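PDB 2HJS: USG-1 protein homolog from Pseudomonas aeruginosa, which probably acts as an NAD(P)-dependent oxidoreductase on aldehyde or oxo groups and forms a dimer. Local coordinates for residues E293-R298 and W312-N317; V258-V263 and C307-W312. One frame throughout, in Å; residues are numbered along the deposited sequence.

Interaction 1: E293-R298 and W312-N317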
# COMPACT_ATOMS: atom_id res chain seq x y z
N GLU A 293 2.04 -15.13 15.55
CA GLU A 293 1.49 -15.56 14.27
C GLU A 293 1.70 -14.51 13.20
O GLU A 293 1.56 -13.31 13.43
CB GLU A 293 -0.02 -15.85 14.39
CG GLU A 293 -0.40 -16.80 15.55
CD GLU A 293 0.25 -18.15 15.37
OE1 GLU A 293 -0.09 -18.82 14.37
OE2 GLU A 293 1.13 -18.51 16.19
N THR A 294 2.01 -14.98 12.00
CA THR A 294 1.93 -14.16 10.81
C THR A 294 0.54 -14.46 10.23
O THR A 294 0.20 -15.61 9.95
CB THR A 294 3.04 -14.57 9.85
OG1 THR A 294 4.29 -14.12 10.39
CG2 THR A 294 2.85 -13.99 8.47
N TYR A 295 -0.28 -13.43 10.07
CA TYR A 295 -1.67 -13.58 9.63
C TYR A 295 -1.77 -13.43 8.11
O TYR A 295 -1.15 -12.56 7.54
CB TYR A 295 -2.52 -12.51 10.27
CG TYR A 295 -2.88 -12.77 11.70
CD1 TYR A 295 -4.14 -13.25 12.03
CD2 TYR A 295 -1.95 -12.54 12.74
CE1 TYR A 295 -4.50 -13.48 13.36
CE2 TYR A 295 -2.30 -12.78 14.07
CZ TYR A 295 -3.58 -13.26 14.36
OH TYR A 295 -3.96 -13.50 15.66
N VAL A 296 -2.55 -14.30 7.47
CA VAL A 296 -2.67 -14.28 6.02
C VAL A 296 -4.15 -14.31 5.67
O VAL A 296 -4.86 -15.19 6.13
CB VAL A 296 -1.97 -15.49 5.34
CG1 VAL A 296 -2.04 -15.36 3.78
CG2 VAL A 296 -0.54 -15.58 5.78
N GLY A 297 -4.60 -13.36 4.84
CA GLY A 297 -5.97 -13.33 4.35
C GLY A 297 -6.12 -12.91 2.90
O GLY A 297 -5.13 -12.76 2.16
N ARG A 298 -7.39 -12.75 2.49
CA ARG A 298 -7.80 -12.29 1.16
C ARG A 298 -7.28 -13.19 0.06
O ARG A 298 -6.94 -12.72 -1.02
CB ARG A 298 -7.41 -10.81 0.91
CG ARG A 298 -8.04 -9.79 1.86
CD ARG A 298 -8.29 -8.48 1.15
NE ARG A 298 -9.18 -8.66 0.00
CZ ARG A 298 -9.29 -7.84 -1.04
NH1 ARG A 298 -8.58 -6.72 -1.09
NH2 ARG A 298 -10.14 -8.15 -2.03
N TRP A 312 -2.80 -11.42 1.39
CA TRP A 312 -2.53 -10.26 2.23
C TRP A 312 -1.92 -10.79 3.51
O TRP A 312 -2.44 -11.71 4.10
CB TRP A 312 -3.83 -9.51 2.49
CG TRP A 312 -3.84 -8.51 3.65
CD1 TRP A 312 -4.28 -8.75 4.94
CD2 TRP A 312 -3.44 -7.13 3.61
NE1 TRP A 312 -4.17 -7.59 5.68
CE2 TRP A 312 -3.66 -6.59 4.90
CE3 TRP A 312 -2.90 -6.29 2.62
CZ2 TRP A 312 -3.40 -5.25 5.21
CZ3 TRP A 312 -2.63 -4.96 2.93
CH2 TRP A 312 -2.89 -4.45 4.23
N ILE A 313 -0.77 -10.24 3.90
CA ILE A 313 -0.00 -10.77 5.01
C ILE A 313 0.22 -9.66 6.03
O ILE A 313 0.59 -8.54 5.67
CB ILE A 313 1.38 -11.30 4.53
CG1 ILE A 313 1.21 -12.33 3.40
CG2 ILE A 313 2.19 -11.86 5.73
CD1 ILE A 313 2.53 -12.71 2.71
N VAL A 314 -0.05 -9.92 7.31
CA VAL A 314 0.33 -8.95 8.33
C VAL A 314 1.09 -9.64 9.42
O VAL A 314 0.77 -10.76 9.82
CB VAL A 314 -0.88 -8.08 8.89
CG1 VAL A 314 -1.53 -7.17 7.76
CG2 VAL A 314 -1.91 -8.90 9.62
N SER A 315 2.13 -8.97 9.90
CA SER A 315 3.01 -9.54 10.91
C SER A 315 3.66 -8.44 11.72
O SER A 315 3.85 -7.31 11.22
CB SER A 315 4.11 -10.35 10.23
OG SER A 315 4.65 -11.32 11.14
N ASP A 316 4.01 -8.78 12.95
CA ASP A 316 4.77 -7.90 13.83
C ASP A 316 6.25 -7.93 13.39
O ASP A 316 6.98 -8.89 13.64
CB ASP A 316 4.60 -8.36 15.29
CG ASP A 316 5.26 -7.43 16.29
OD1 ASP A 316 6.24 -6.73 15.92
OD2 ASP A 316 4.80 -7.41 17.47
N ASN A 317 6.67 -6.86 12.70
CA ASN A 317 8.03 -6.76 12.18
C ASN A 317 9.10 -6.84 13.27
O ASN A 317 10.17 -7.38 13.05
CB ASN A 317 8.19 -5.46 11.37
CG ASN A 317 7.84 -4.22 12.17
OD1 ASN A 317 6.75 -4.12 12.76
ND2 ASN A 317 8.77 -3.28 12.22
O HOH W 1 3.26 -11.28 14.30

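Interaction 2: V258-V263 and C307-W312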
# COMPACT_ATOMS: atom_id res chain seq x y z
N VAL A 258 -4.94 -21.86 -9.97
CA VAL A 258 -4.67 -22.09 -8.54
C VAL A 258 -5.88 -22.71 -7.85
O VAL A 258 -7.00 -22.22 -7.97
CB VAL A 258 -4.26 -20.77 -7.83
CG1 VAL A 258 -3.98 -21.01 -6.36
CG2 VAL A 258 -3.03 -20.17 -8.47
N ASP A 259 -5.63 -23.82 -7.15
CA ASP A 259 -6.60 -24.43 -6.25
C ASP A 259 -6.58 -23.60 -4.98
O ASP A 259 -5.73 -23.78 -4.12
CB ASP A 259 -6.17 -25.87 -5.92
CG ASP A 259 -7.27 -26.68 -5.20
OD1 ASP A 259 -8.30 -26.11 -4.75
OD2 ASP A 259 -7.09 -27.93 -5.10
N LEU A 260 -7.53 -22.66 -4.88
CA LEU A 260 -7.62 -21.76 -3.74
C LEU A 260 -7.84 -22.50 -2.41
O LEU A 260 -7.19 -22.20 -1.42
CB LEU A 260 -8.72 -20.71 -3.99
CG LEU A 260 -8.50 -19.78 -5.19
CD1 LEU A 260 -9.70 -18.86 -5.42
CD2 LEU A 260 -7.21 -18.99 -5.09
N ALA A 261 -8.76 -23.46 -2.40
CA ALA A 261 -8.99 -24.29 -1.22
C ALA A 261 -7.70 -24.93 -0.69
O ALA A 261 -7.48 -24.99 0.53
CB ALA A 261 -10.03 -25.38 -1.52
N ALA A 262 -6.85 -25.42 -1.59
CA ALA A 262 -5.57 -26.05 -1.21
C ALA A 262 -4.59 -25.04 -0.60
O ALA A 262 -3.89 -25.34 0.37
CB ALA A 262 -4.94 -26.74 -2.42
N VAL A 263 -4.57 -23.83 -1.16
CA VAL A 263 -3.78 -22.74 -0.64
C VAL A 263 -4.17 -22.43 0.82
O VAL A 263 -3.30 -22.37 1.71
CB VAL A 263 -3.93 -21.45 -1.51
CG1 VAL A 263 -3.30 -20.25 -0.82
CG2 VAL A 263 -3.32 -21.66 -2.89
N CYS A 307 -4.98 -18.34 -12.98
CA CYS A 307 -3.56 -18.64 -12.70
C CYS A 307 -2.90 -17.62 -11.73
O CYS A 307 -1.72 -17.76 -11.39
CB CYS A 307 -2.76 -18.72 -14.02
SG CYS A 307 -3.38 -19.93 -15.27
N GLN A 308 -3.67 -16.62 -11.29
CA GLN A 308 -3.22 -15.62 -10.31
C GLN A 308 -3.81 -15.87 -8.93
O GLN A 308 -4.99 -16.20 -8.81
CB GLN A 308 -3.68 -14.23 -10.73
CG GLN A 308 -2.80 -13.56 -11.73
CD GLN A 308 -3.41 -12.29 -12.27
OE1 GLN A 308 -4.36 -11.73 -11.69
NE2 GLN A 308 -2.90 -11.84 -13.41
N VAL A 309 -3.01 -15.69 -7.89
CA VAL A 309 -3.54 -15.75 -6.53
C VAL A 309 -2.97 -14.58 -5.78
O VAL A 309 -1.78 -14.29 -5.90
CB VAL A 309 -3.28 -17.14 -5.81
CG1 VAL A 309 -1.78 -17.49 -5.75
CG2 VAL A 309 -3.88 -17.17 -4.38
N ASN A 310 -3.83 -13.90 -5.03
CA ASN A 310 -3.43 -12.80 -4.16
C ASN A 310 -3.41 -13.26 -2.73
O ASN A 310 -4.20 -14.12 -2.37
CB ASN A 310 -4.44 -11.67 -4.24
CG ASN A 310 -4.40 -10.97 -5.56
OD1 ASN A 310 -5.12 -11.34 -6.49
ND2 ASN A 310 -3.52 -9.99 -5.67
N LEU A 311 -2.51 -12.69 -1.93
CA LEU A 311 -2.46 -12.92 -0.50
C LEU A 311 -2.28 -11.56 0.17
O LEU A 311 -1.63 -10.70 -0.39
CB LEU A 311 -1.22 -13.77 -0.10
CG LEU A 311 -0.87 -15.06 -0.84
CD1 LEU A 311 0.52 -15.44 -0.41
CD2 LEU A 311 -1.83 -16.15 -0.43
N TRP A 312 -2.80 -11.42 1.39
CA TRP A 312 -2.53 -10.26 2.23
C TRP A 312 -1.92 -10.79 3.51
O TRP A 312 -2.44 -11.71 4.10
CB TRP A 312 -3.83 -9.51 2.49
CG TRP A 312 -3.84 -8.51 3.65
CD1 TRP A 312 -4.28 -8.75 4.94
CD2 TRP A 312 -3.44 -7.13 3.61
NE1 TRP A 312 -4.17 -7.59 5.68
CE2 TRP A 312 -3.66 -6.59 4.90
CE3 TRP A 312 -2.90 -6.29 2.62
CZ2 TRP A 312 -3.40 -5.25 5.21
CZ3 TRP A 312 -2.63 -4.96 2.93
CH2 TRP A 312 -2.89 -4.45 4.23

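Interaction 1: E293-R298 and W312-N317
The hydroxyl of Thr294 has three hydrogen-bond partners: Ser315 OG donates a hydrogen bond to Thr294 OG1 (2.9 Å), and Glu140 and Lys320 add further hydrogen bonds to the same oxygen. With chi1 at -71° the oxygen lies beside its own backbone N, while the methyl, pointing anti to that N, reaches the neighbouring strand, where Thr294 CG2 meets Ile313 CG2 at 3.5 Å. This polar cluster sits at one end of an antiparallel beta hairpin built from strands 294-301 and 308-315. Tyr295 and Val314 exchange a pair of backbone hydrogen bonds, the one from Tyr295 N to Val314 O being 2.9 Å long. Gly297 and Trp312 do the same two residues on, with Gly297 N to Trp312 O at 2.8 Å. Between them lies the non-hydrogen-bonded pair of Val296 and Ile313, where the alpha C-H of Val296 approaches Trp312 O (CA to O, 3.2 Å). On the face carrying Tyr295, Val314 and Trp312, Val314 CG2 is turned in between its own backbone N and carbonyl carbon (chi1 of CG1 -63°) and rests against Tyr295 CB at 3.7 Å. The Trp312 indole leads away from the hairpin partner, its NE1 bonded to Pro282 O, and Gly297 offers no side chain opposite it. Beyond the ladder a water accepts from Asp316 N (2.9 Å) and lies within hydrogen-bonding distance of Glu293 O. The guanidinium of Arg298 leaves the hairpin for the second subunit, where it forms a salt bridge with Glu215. The buried hydroxyls of Thr294 and Ser315 thus form a short polar chain tied to charged groups, and a carboxylate and an ammonium sharing one hydroxyl would be expected to polarise it.

Interaction 2: V258-V263 and C307-W312
The loop leading into helix 260-269 comes close to the start of strand 308-315 at Val258 and Cys307, whose CA atoms are 5.5 Å apart, and the two backbones then separate as the helix begins. This is helix-on-sheet packing in the alpha/beta dimerisation domain of the semialdehyde dehydrogenase family, and no hydrogen bond joins the two segments. Val309 is the residue that both Val258 and Leu260 touch. Both methyls of Val258 face it, the two side chains crossing at about a right angle, with Val258 CG1 at 4.0 Å from Val309 CB. The other methyl, Val258 CG2, is equally close to Val309 CG1 and also rests on the Cys307 carbonyl oxygen. Val309 CG2, anti to its own backbone nitrogen (chi1 of CG1 57°), extends instead to Leu260, which runs past it in the opposite direction. There Leu260 CD2 comes within 3.9 Å of Val309 CG2. Gln308 and Asn310 point to the other face of the sheet, where both hydrogen-bond to Asn234 of the second subunit. One turn into the helix, Val263 turns toward the strand near Leu145 of helix 133-145, and its CG1 approaches Leu311 CD2 at 4.4 Å.

How the interactions relate
The centres of the two interactions are about 15 Å apart, and strand 308-315 runs through both. Trp312 belongs to both but makes contacts across the segments in interaction 1 alone. The segments alternate in the sequence: 258-263 of interaction 2 comes first, then 293-298 of interaction 1, then 307-312 and 312-317, which overlap at Trp312. Interaction 1 joins two neighbouring strands within the six-stranded sheet, whereas interaction 2 lays the start of a helix on that sheet. They touch where Val296 CG1 lies 4.3 Å from Leu311 CB, on the face also packed by helix 133-145. Since both also contact the second subunit, strand 308-315 links the helical layer of the dimerisation domain to the dimer interface.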